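Local coordinates for protein leucine aminopeptidase 1 (Caenorhabditis elegans, PDB 2HC9) that removes N-terminal amino acids, preferably leucine, from peptides as a two-zinc M17 aminopeptidase and probably serves as a digestive enzyme, at residues H91-Y94 with K95-P99; I312-K315 with P316-I320; A462-D466 with R467-Y471. The protein carries 1 engineered substitution. All blocks are in the same frame, centred on the assembly; numbering follows the deposited sequence. Where two conformers were deposited one is given.

Contact 1 (H91-Y94 with K95-P99); sequences HSIY and KELKP. With SO4 (sulfate ion), chain E.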
ATOM      1  N   HIS A  91      21.252  30.029  -7.837  1.00 18.54           N
ATOM      2  CA  HIS A  91      20.372  29.376  -6.857  1.00 17.73           C
ATOM      3  C   HIS A  91      20.657  29.727  -5.406  1.00 19.37           C
ATOM      4  O   HIS A  91      19.729  29.724  -4.597  1.00 19.63           O
ATOM      5  CB  HIS A  91      20.338  27.860  -7.047  1.00 17.79           C
ATOM      6  CG  HIS A  91      19.922  27.467  -8.416  1.00 18.48           C
ATOM      7  ND1 HIS A  91      20.787  27.521  -9.486  1.00 20.76           N
ATOM      8  CD2 HIS A  91      18.720  27.095  -8.917  1.00 20.05           C
ATOM      9  CE1 HIS A  91      20.151  27.152 -10.579  1.00 21.81           C
ATOM     10  NE2 HIS A  91      18.898  26.893 -10.267  1.00 17.66           N
ATOM     11  N   SER A  92      21.923  30.020  -5.084  1.00 17.19           N
ATOM     12  CA  SER A  92      22.312  30.422  -3.731  0.50 18.63           C
ATOM     13  C   SER A  92      21.649  31.729  -3.315  1.00 20.47           C
ATOM     14  O   SER A  92      21.313  31.919  -2.145  1.00 17.32           O
ATOM     15  CB  SER A  92      23.835  30.579  -3.612  0.50 15.61           C
ATOM     16  OG  SER A  92      24.506  29.349  -3.810  0.50  8.71           O
ATOM     17  N   ILE A  93      21.497  32.650  -4.271  1.00 18.27           N
ATOM     18  CA  ILE A  93      20.758  33.911  -3.977  1.00 15.32           C
ATOM     19  C   ILE A  93      19.319  33.589  -3.595  1.00 21.03           C
ATOM     20  O   ILE A  93      18.838  34.008  -2.559  1.00 17.98           O
ATOM     21  CB  ILE A  93      20.759  34.884  -5.170  1.00 16.29           C
ATOM     22  CG1 ILE A  93      22.208  35.326  -5.468  1.00 16.68           C
ATOM     23  CG2 ILE A  93      19.827  36.104  -4.877  1.00 18.56           C
ATOM     24  CD1 ILE A  93      22.336  36.104  -6.770  1.00 18.12           C
ATOM     25  N   TYR A  94      18.651  32.796  -4.421  1.00 18.68           N
ATOM     26  CA  TYR A  94      17.280  32.420  -4.105  1.00 21.71           C
ATOM     27  C   TYR A  94      17.176  31.749  -2.740  1.00 17.39           C
ATOM     28  O   TYR A  94      16.301  32.087  -1.953  1.00 18.62           O
ATOM     29  CB  TYR A  94      16.721  31.497  -5.173  1.00 19.49           C
ATOM     30  CG  TYR A  94      15.238  31.192  -5.001  1.00 19.18           C
ATOM     31  CD1 TYR A  94      14.272  32.028  -5.560  1.00 18.10           C
ATOM     32  CD2 TYR A  94      14.810  30.075  -4.283  1.00 19.58           C
ATOM     33  CE1 TYR A  94      12.909  31.735  -5.449  1.00 22.17           C
ATOM     34  CE2 TYR A  94      13.435  29.782  -4.128  1.00 22.44           C
ATOM     35  CZ  TYR A  94      12.497  30.608  -4.725  1.00 23.72           C
ATOM     36  OH  TYR A  94      11.145  30.317  -4.609  1.00 23.23           O
ATOM     37  N   LYS A  95      18.073  30.804  -2.459  1.00 18.35           N
ATOM     38  CA  LYS A  95      18.040  30.093  -1.171  1.00 19.13           C
ATOM     39  C   LYS A  95      18.099  31.029   0.046  1.00 19.60           C
ATOM     40  O   LYS A  95      17.401  30.826   1.047  1.00 17.51           O
ATOM     41  CB  LYS A  95      19.209  29.093  -1.108  1.00 23.69           C
ATOM     42  CG  LYS A  95      19.248  28.285   0.184  1.00 28.13           C
ATOM     43  CD  LYS A  95      20.391  27.310   0.236  1.00 34.35           C
ATOM     44  CE  LYS A  95      21.726  28.030   0.366  1.00 45.13           C
ATOM     45  NZ  LYS A  95      22.498  27.894  -0.903  1.00 48.75           N
ATOM     46  N   GLU A  96      18.956  32.045  -0.035  1.00 18.32           N
ATOM     47  CA  GLU A  96      19.171  32.963   1.081  1.00 19.28           C
ATOM     48  C   GLU A  96      18.111  34.058   1.144  1.00 18.21           C
ATOM     49  O   GLU A  96      17.772  34.543   2.223  1.00 18.92           O
ATOM     50  CB  GLU A  96      20.567  33.617   0.980  1.00 20.36           C
ATOM     51  CG  GLU A  96      21.747  32.625   1.065  1.00 23.96           C
ATOM     52  CD  GLU A  96      21.784  31.766   2.336  1.00 27.65           C
ATOM     53  OE1 GLU A  96      21.085  32.056   3.318  1.00 25.02           O
ATOM     54  OE2 GLU A  96      22.570  30.791   2.353  1.00 38.59           O
ATOM     55  N   LEU A  97      17.597  34.441  -0.019  1.00 18.11           N
ATOM     56  CA  LEU A  97      16.686  35.586  -0.107  1.00 19.65           C
ATOM     57  C   LEU A  97      15.216  35.188   0.112  1.00 19.80           C
ATOM     58  O   LEU A  97      14.458  35.910   0.754  1.00 19.17           O
ATOM     59  CB  LEU A  97      16.858  36.299  -1.451  1.00 20.11           C
ATOM     60  CG  LEU A  97      15.954  37.512  -1.777  1.00 17.26           C
ATOM     61  CD1 LEU A  97      16.079  38.633  -0.726  1.00 16.82           C
ATOM     62  CD2 LEU A  97      16.220  38.039  -3.196  1.00 19.32           C
ATOM     63  N   LYS A  98      14.806  34.048  -0.441  1.00 18.36           N
ATOM     64  CA  LYS A  98      13.391  33.651  -0.374  1.00 20.23           C
ATOM     65  C   LYS A  98      12.809  33.687   1.037  1.00 19.84           C
ATOM     66  O   LYS A  98      11.665  34.113   1.202  1.00 25.10           O
ATOM     67  CB  LYS A  98      13.166  32.279  -1.060  1.00 19.61           C
ATOM     68  CG  LYS A  98      11.720  31.857  -1.230  1.00 24.56           C
ATOM     69  CD  LYS A  98      10.967  32.812  -2.158  1.00 23.75           C
ATOM     70  CE  LYS A  98       9.477  32.490  -2.167  1.00 24.34           C
ATOM     71  NZ  LYS A  98       8.853  33.088  -0.984  1.00 22.15           N
ATOM     72  N   PRO A  99      13.579  33.269   2.073  1.00 21.47           N
ATOM     73  CA  PRO A  99      13.052  33.378   3.440  1.00 22.51           C
ATOM     74  C   PRO A  99      12.852  34.774   3.997  1.00 24.81           C
ATOM     75  O   PRO A  99      12.133  34.929   4.991  1.00 26.61           O
ATOM     76  CB  PRO A  99      14.139  32.685   4.293  1.00 22.47           C
ATOM     77  CG  PRO A  99      14.851  31.795   3.335  1.00 23.09           C
ATOM     78  CD  PRO A  99      14.900  32.598   2.086  1.00 22.27           C
TER
HETATM   79  S   SO4 E 901       5.631  33.696   0.292  1.00 38.58           S
HETATM   80  O1  SO4 E 901       6.690  34.698   0.128  1.00 41.26           O
HETATM   81  O2  SO4 E 901       4.323  34.299   0.027  1.00 38.74           O
HETATM   82  O3  SO4 E 901       5.907  32.582  -0.636  1.00 29.74           O
HETATM   83  O4  SO4 E 901       5.583  33.176   1.659  1.00 39.62           O
HETATM   84  O   HOH W   1      24.936  28.326  -1.289  1.00 34.08           O
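K98 lays its aliphatic chain over one face of the Y94 ring, one helical turn further along the chain. Its CB stands 4.1 Å from the centroid of the Y94 ring, only 15° off the ring normal, a CH-pi contact offset toward the rim; CG and CD carry the overlap on to CZ and the hydroxyl, with CD 3.5 Å from OH of Y94. Both residues hold CG anti to the backbone N (chi1 -173° in Y94, nearly the same in K98), which sends the two side chains off the helix side by side in the same direction. Past the ring, NZ of K98 reaches a sulfate, probably from the crystallisation liquor, with a 3.0 Å bond to O3 and a weak one to O1.

Behind the side chains, the backbone makes the i to i+4 bonds of an alpha-helix, from K95 N to H91 O, E96 N to S92 O and L97 N to I93 O. The turn that brings K98 alongside Y94 is closed by K98 N bonding to Y94 O at 2.9 Å, nearly straight at 165°. In the conformer of S92 given, a water bridges S92 OG and K95 NZ, though this link is doubtful; the lysine chain bends at its outer torsions to fold back toward the serine. I93 and L97 meet loosely on the buried side, CG2 of I93 lying 4.4 Å from CD2 of L97.

Helix 90-97 thereby presses I93 and L97 into the N-terminal domain, against V23 and I21 of strand 18-25, V77 and I75 of strand 72-77, and I127 of helix 120-128, while Y94 packs on R129 in the loop beyond that helix.

Contact 2 (I312-K315 with P316-I320); sequences IANK and PDDII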
ATOM      1  N   ILE A 312     -17.777  11.362 -19.750  1.00 15.10           N
ATOM      2  CA  ILE A 312     -17.238  11.588 -21.080  1.00 17.59           C
ATOM      3  C   ILE A 312     -15.721  11.679 -21.137  1.00 18.79           C
ATOM      4  O   ILE A 312     -15.160  11.822 -22.224  1.00 20.41           O
ATOM      5  CB  ILE A 312     -17.918  12.772 -21.810  1.00 19.79           C
ATOM      6  CG1 ILE A 312     -17.592  14.114 -21.124  1.00 19.06           C
ATOM      7  CG2 ILE A 312     -19.425  12.486 -21.988  1.00 20.26           C
ATOM      8  CD1 ILE A 312     -17.779  15.325 -22.056  1.00 26.70           C
ATOM      9  N   ALA A 313     -15.050  11.553 -19.990  1.00 16.32           N
ATOM     10  CA  ALA A 313     -13.570  11.678 -19.965  1.00 15.34           C
ATOM     11  C   ALA A 313     -12.897  10.490 -20.681  1.00 14.91           C
ATOM     12  O   ALA A 313     -13.499   9.407 -20.808  1.00 16.45           O
ATOM     13  CB  ALA A 313     -13.036  11.792 -18.517  1.00 16.32           C
ATOM     14  N   ASN A 314     -11.654  10.692 -21.115  1.00 14.68           N
ATOM     15  CA  ASN A 314     -10.748   9.587 -21.480  1.00 15.57           C
ATOM     16  C   ASN A 314     -10.774   8.467 -20.424  1.00 14.06           C
ATOM     17  O   ASN A 314     -10.852   8.756 -19.218  1.00 15.50           O
ATOM     18  CB  ASN A 314      -9.292  10.090 -21.541  1.00 15.36           C
ATOM     19  CG  ASN A 314      -8.978  10.920 -22.790  1.00 15.86           C
ATOM     20  OD1 ASN A 314      -9.652  10.830 -23.822  1.00 16.26           O
ATOM     21  ND2 ASN A 314      -7.906  11.735 -22.682  1.00 16.75           N
ATOM     22  N   LYS A 315     -10.715   7.226 -20.892  1.00 18.53           N
ATOM     23  CA  LYS A 315     -10.695   6.005 -20.078  1.00 20.58           C
ATOM     24  C   LYS A 315      -9.516   5.172 -20.610  1.00 17.17           C
ATOM     25  O   LYS A 315      -9.316   5.137 -21.812  1.00 16.60           O
ATOM     26  CB  LYS A 315     -11.934   5.137 -20.384  1.00 19.93           C
ATOM     27  CG  LYS A 315     -13.290   5.714 -20.157  1.00 23.36           C
ATOM     28  CD  LYS A 315     -14.372   4.736 -20.535  1.00 20.98           C
ATOM     29  CE  LYS A 315     -14.956   5.030 -21.900  1.00 20.56           C
ATOM     30  NZ  LYS A 315     -16.162   5.874 -21.808  1.00 23.02           N
ATOM     31  N   PRO A 316      -8.751   4.495 -19.757  1.00 14.26           N
ATOM     32  CA  PRO A 316      -7.680   3.670 -20.349  1.00 15.08           C
ATOM     33  C   PRO A 316      -8.264   2.537 -21.188  1.00 16.20           C
ATOM     34  O   PRO A 316      -9.221   1.888 -20.754  1.00 16.70           O
ATOM     35  CB  PRO A 316      -6.937   3.098 -19.137  1.00 13.88           C
ATOM     36  CG  PRO A 316      -7.923   3.258 -17.969  1.00 16.64           C
ATOM     37  CD  PRO A 316      -8.752   4.458 -18.283  1.00 15.75           C
ATOM     38  N   ASP A 317      -7.683   2.352 -22.375  1.00 16.06           N
ATOM     39  CA  ASP A 317      -8.142   1.483 -23.481  1.00 15.22           C
ATOM     40  C   ASP A 317      -8.646   2.315 -24.656  1.00 15.06           C
ATOM     41  O   ASP A 317      -8.631   1.828 -25.803  1.00 17.40           O
ATOM     42  CB  ASP A 317      -9.259   0.495 -23.107  1.00 16.01           C
ATOM     43  CG  ASP A 317      -8.795  -0.606 -22.169  1.00 17.83           C
ATOM     44  OD1 ASP A 317      -7.580  -0.733 -21.890  1.00 15.31           O
ATOM     45  OD2 ASP A 317      -9.690  -1.341 -21.701  1.00 15.23           O
ATOM     46  N   ASP A 318      -9.103   3.541 -24.388  1.00 13.57           N
ATOM     47  CA  ASP A 318      -9.613   4.402 -25.474  1.00 15.06           C
ATOM     48  C   ASP A 318      -8.534   4.565 -26.546  1.00 16.99           C
ATOM     49  O   ASP A 318      -7.355   4.696 -26.226  1.00 15.90           O
ATOM     50  CB  ASP A 318      -9.963   5.800 -24.976  1.00 14.01           C
ATOM     51  CG  ASP A 318     -11.318   5.878 -24.280  1.00 15.00           C
ATOM     52  OD1 ASP A 318     -12.051   4.856 -24.157  1.00 16.49           O
ATOM     53  OD2 ASP A 318     -11.639   7.000 -23.837  1.00 16.28           O
ATOM     54  N   ILE A 319      -8.936   4.563 -27.814  1.00 14.27           N
ATOM     55  CA  ILE A 319      -7.994   4.851 -28.904  1.00 15.16           C
ATOM     56  C   ILE A 319      -8.475   6.115 -29.607  1.00 15.91           C
ATOM     57  O   ILE A 319      -9.650   6.196 -30.019  1.00 15.01           O
ATOM     58  CB  ILE A 319      -7.913   3.687 -29.941  1.00 16.13           C
ATOM     59  CG1 ILE A 319      -7.383   2.417 -29.245  1.00 17.91           C
ATOM     60  CG2 ILE A 319      -6.942   4.095 -31.117  1.00 14.80           C
ATOM     61  CD1 ILE A 319      -7.452   1.142 -30.132  1.00 19.54           C
ATOM     62  N   ILE A 320      -7.584   7.098 -29.712  1.00 14.52           N
ATOM     63  CA  ILE A 320      -7.908   8.365 -30.386  1.00 14.75           C
ATOM     64  C   ILE A 320      -6.985   8.613 -31.594  1.00 17.01           C
ATOM     65  O   ILE A 320      -5.892   8.035 -31.682  1.00 15.96           O
ATOM     66  CB  ILE A 320      -7.848   9.559 -29.367  1.00 14.63           C
ATOM     67  CG1 ILE A 320      -6.413   9.737 -28.810  1.00 16.06           C
ATOM     68  CG2 ILE A 320      -8.938   9.349 -28.286  1.00 17.93           C
ATOM     69  CD1 ILE A 320      -6.231  11.058 -28.049  1.00 19.57           C
TER
HETATM   70  O   HOH W   2     -13.969   7.870 -23.045  1.00 18.97           O
HETATM   71  O   HOH W   3     -11.413   9.275 -25.282  1.00 16.95           O
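K315 and D318, the ends of a type II beta turn that leads into strand 319-321 at the interface with the second subunit, are joined by two hydrogen bonds. D318 N closes the turn by bonding to K315 O, 3.0 Å long with an angle of 161° at the hydrogen. In return, the D318 carboxylate takes the amide of K315: N of K315 lies 3.1 Å from OD2 and meets it from above the carboxylate plane, 71° out of it. CG of D318 sits anti to its carbonyl carbon (chi1 -80°), which swings the carboxylate back over the start of the turn.

Two waters also donate to OD2, so three hydrogen bonds grip this buried oxygen. One water bridges to A313 O; the other, 2.7 Å from D318 OD2, bridges to OD1 of N314. The ammonium of K315 finds its main partner in a salt bridge to E306 of the second subunit, while D317 spends both carboxylate oxygens on the backbone amides of N271 and K273 of that subunit. P316, at the second position of the turn, packs on M269 of the second subunit and Q262 of its own. N314 is tucked against H222 and V223 of helix 218-224, its side chain about 6 Å from that of E336, a zinc ligand. Between the two turn ends, CE of K315 passes 3.7 Å from OD1 of D318.

Contact 3 (A462-D466 with R467-Y471); sequences AEVGD and RGTGY. With SO4 (sulfate ion), chain E.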
ATOM      1  N   ALA A 462      10.406  23.767 -12.015  1.00 14.45           N
ATOM      2  CA  ALA A 462       9.367  24.806 -12.116  1.00 15.52           C
ATOM      3  C   ALA A 462       8.847  25.272 -10.762  1.00 19.26           C
ATOM      4  O   ALA A 462       8.072  26.225 -10.708  1.00 16.94           O
ATOM      5  CB  ALA A 462       8.192  24.324 -12.982  1.00 12.78           C
ATOM      6  N   GLU A 463       9.253  24.614  -9.673  1.00 16.07           N
ATOM      7  CA  GLU A 463       8.723  24.971  -8.360  1.00 17.39           C
ATOM      8  C   GLU A 463       9.732  24.749  -7.255  1.00 18.38           C
ATOM      9  O   GLU A 463      10.576  23.860  -7.361  1.00 18.56           O
ATOM     10  CB  GLU A 463       7.459  24.166  -8.081  1.00 16.54           C
ATOM     11  CG  GLU A 463       7.668  22.651  -8.070  1.00 17.95           C
ATOM     12  CD  GLU A 463       6.356  21.945  -7.779  1.00 21.53           C
ATOM     13  OE1 GLU A 463       5.478  21.961  -8.647  1.00 20.65           O
ATOM     14  OE2 GLU A 463       6.188  21.430  -6.675  1.00 23.02           O
ATOM     15  N   VAL A 464       9.667  25.565  -6.197  1.00 16.89           N
ATOM     16  CA  VAL A 464      10.377  25.269  -4.945  1.00 18.27           C
ATOM     17  C   VAL A 464       9.388  25.533  -3.814  1.00 20.38           C
ATOM     18  O   VAL A 464       8.812  26.621  -3.729  1.00 15.70           O
ATOM     19  CB  VAL A 464      11.604  26.207  -4.732  1.00 19.17           C
ATOM     20  CG1 VAL A 464      12.217  25.995  -3.348  1.00 20.45           C
ATOM     21  CG2 VAL A 464      12.653  25.990  -5.799  1.00 22.66           C
ATOM     22  N   GLY A 465       9.193  24.542  -2.945  1.00 21.13           N
ATOM     23  CA  GLY A 465       8.308  24.709  -1.802  1.00 22.89           C
ATOM     24  C   GLY A 465       6.924  24.936  -2.376  1.00 22.30           C
ATOM     25  O   GLY A 465       6.480  24.197  -3.267  1.00 21.42           O
ATOM     26  N   ASP A 466       6.245  25.985  -1.928  1.00 20.68           N
ATOM     27  CA  ASP A 466       4.867  26.273  -2.324  0.50 23.05           C
ATOM     28  C   ASP A 466       4.739  27.262  -3.481  1.00 20.74           C
ATOM     29  O   ASP A 466       3.634  27.787  -3.729  1.00 17.81           O
ATOM     30  CB  ASP A 466       4.099  26.818  -1.114  0.50 24.00           C
ATOM     31  CG  ASP A 466       4.021  25.820   0.006  0.50 20.57           C
ATOM     32  OD1 ASP A 466       4.001  24.622  -0.296  0.50 20.36           O
ATOM     33  OD2 ASP A 466       3.981  26.227   1.180  0.50 33.93           O
ATOM     34  N   ARG A 467       5.858  27.557  -4.140  1.00 15.54           N
ATOM     35  CA  ARG A 467       5.899  28.638  -5.106  1.00 16.66           C
ATOM     36  C   ARG A 467       6.508  28.229  -6.443  1.00 15.97           C
ATOM     37  O   ARG A 467       7.516  27.537  -6.478  1.00 16.60           O
ATOM     38  CB  ARG A 467       6.685  29.822  -4.515  1.00 15.33           C
ATOM     39  CG  ARG A 467       5.921  30.513  -3.365  1.00 18.38           C
ATOM     40  CD  ARG A 467       4.669  31.244  -3.876  1.00 16.95           C
ATOM     41  NE  ARG A 467       4.125  32.184  -2.878  1.00 20.91           N
ATOM     42  CZ  ARG A 467       3.132  33.039  -3.117  1.00 20.14           C
ATOM     43  NH1 ARG A 467       2.571  33.098  -4.326  1.00 16.99           N
ATOM     44  NH2 ARG A 467       2.728  33.880  -2.157  1.00 18.55           N
ATOM     45  N   GLY A 468       5.897  28.692  -7.534  1.00 15.48           N
ATOM     46  CA  GLY A 468       6.528  28.627  -8.844  1.00 16.53           C
ATOM     47  C   GLY A 468       7.843  29.392  -8.855  1.00 16.87           C
ATOM     48  O   GLY A 468       7.973  30.454  -8.214  1.00 15.75           O
ATOM     49  N   THR A 469       8.823  28.854  -9.575  1.00 15.80           N
ATOM     50  CA  THR A 469      10.110  29.559  -9.726  1.00 15.56           C
ATOM     51  C   THR A 469      10.107  30.539 -10.898  1.00 17.17           C
ATOM     52  O   THR A 469      11.011  31.377 -11.022  1.00 17.37           O
ATOM     53  CB  THR A 469      11.255  28.558  -9.962  1.00 18.15           C
ATOM     54  OG1 THR A 469      10.890  27.683 -11.052  1.00 16.58           O
ATOM     55  CG2 THR A 469      11.526  27.725  -8.688  1.00 16.64           C
ATOM     56  N   GLY A 470       9.142  30.404 -11.810  1.00 16.29           N
ATOM     57  CA  GLY A 470       9.215  31.180 -13.045  1.00 14.79           C
ATOM     58  C   GLY A 470      10.301  30.724 -14.016  1.00 19.27           C
ATOM     59  O   GLY A 470      10.890  31.533 -14.727  1.00 17.04           O
ATOM     60  N   TYR A 471      10.571  29.416 -14.026  1.00 14.66           N
ATOM     61  CA  TYR A 471      11.528  28.808 -14.957  1.00 14.86           C
ATOM     62  C   TYR A 471      11.070  28.971 -16.401  1.00 16.28           C
ATOM     63  O   TYR A 471       9.876  28.785 -16.723  1.00 16.23           O
ATOM     64  CB  TYR A 471      11.618  27.314 -14.626  1.00 15.29           C
ATOM     65  CG  TYR A 471      12.689  26.544 -15.364  1.00 13.12           C
ATOM     66  CD1 TYR A 471      13.888  26.200 -14.727  1.00 16.29           C
ATOM     67  CD2 TYR A 471      12.477  26.118 -16.679  1.00 18.99           C
ATOM     68  CE1 TYR A 471      14.879  25.445 -15.404  1.00 13.54           C
ATOM     69  CE2 TYR A 471      13.435  25.384 -17.364  1.00 16.22           C
ATOM     70  CZ  TYR A 471      14.618  25.054 -16.732  1.00 15.23           C
ATOM     71  OH  TYR A 471      15.529  24.298 -17.428  1.00 15.81           O
TER
HETATM   72  S   SO4 E 901       5.631  33.696   0.292  1.00 38.58           S
HETATM   73  O1  SO4 E 901       6.690  34.698   0.128  1.00 41.26           O
HETATM   74  O2  SO4 E 901       4.323  34.299   0.027  1.00 38.74           O
HETATM   75  O3  SO4 E 901       5.907  32.582  -0.636  1.00 29.74           O
HETATM   76  O4  SO4 E 901       5.583  33.176   1.659  1.00 39.62           O
HETATM   77  O   HOH W   4       8.250  27.975 -12.872  1.00 13.94           O
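A sulfate, probably from the crystallisation liquor, lies at the edge of the R467 guanidinium, its O2 near the plane of that group. Two donors share the ion: NH2 of R467 bonds O2 at 2.7 Å, and NE bonds O3 at 2.9 Å, both fairly straight. NH1 turns to D178 in a salt bridge and to the carbonyl of F134. Chi1 (-70°) sets CG beside the D466 carbonyl carbon, and the bend at chi2 turns CD on past D466 O toward the ion. A lysine here would probably lose either the salt bridge to D178 or the two-donor grip on the sulfate, since one ammonium could hardly span both.

R467 and V464 end the type II' turn of a tight beta hairpin, in which G465 takes a positive phi. They form its hydrogen-bonded pair, with V464 N 2.9 Å from R467 O and R467 N 3.1 Å from V464 O. Further along, T469 N bonds to A462 O at 3.0 Å. The side chains of T469 and V464 cross at about a right angle, their CG2 atoms 3.6 Å apart, while OG1 of T469 is held by the carbonyl of P461.

Along the chain the three follow in series. Contact 1, on helix 90-97, belongs to the N-terminal domain; contacts 2 and 3 both lie in the catalytic domain, their centres about 32 Å apart and without touching. Contacts 1 and 2 sit on opposite sides of the chain's centre, their centres about 44 Å apart. Contacts 1 and 3, by contrast, meet, with centres about 12 Å apart: CE2 of Y94 packs 4.1 Å from CG1 of V464, and both K98 and R467 bind the same sulfate. The hairpin 463-468 is thus one place where the catalytic domain packs against the N-terminal domain, whereas contact 2 faces the second subunit.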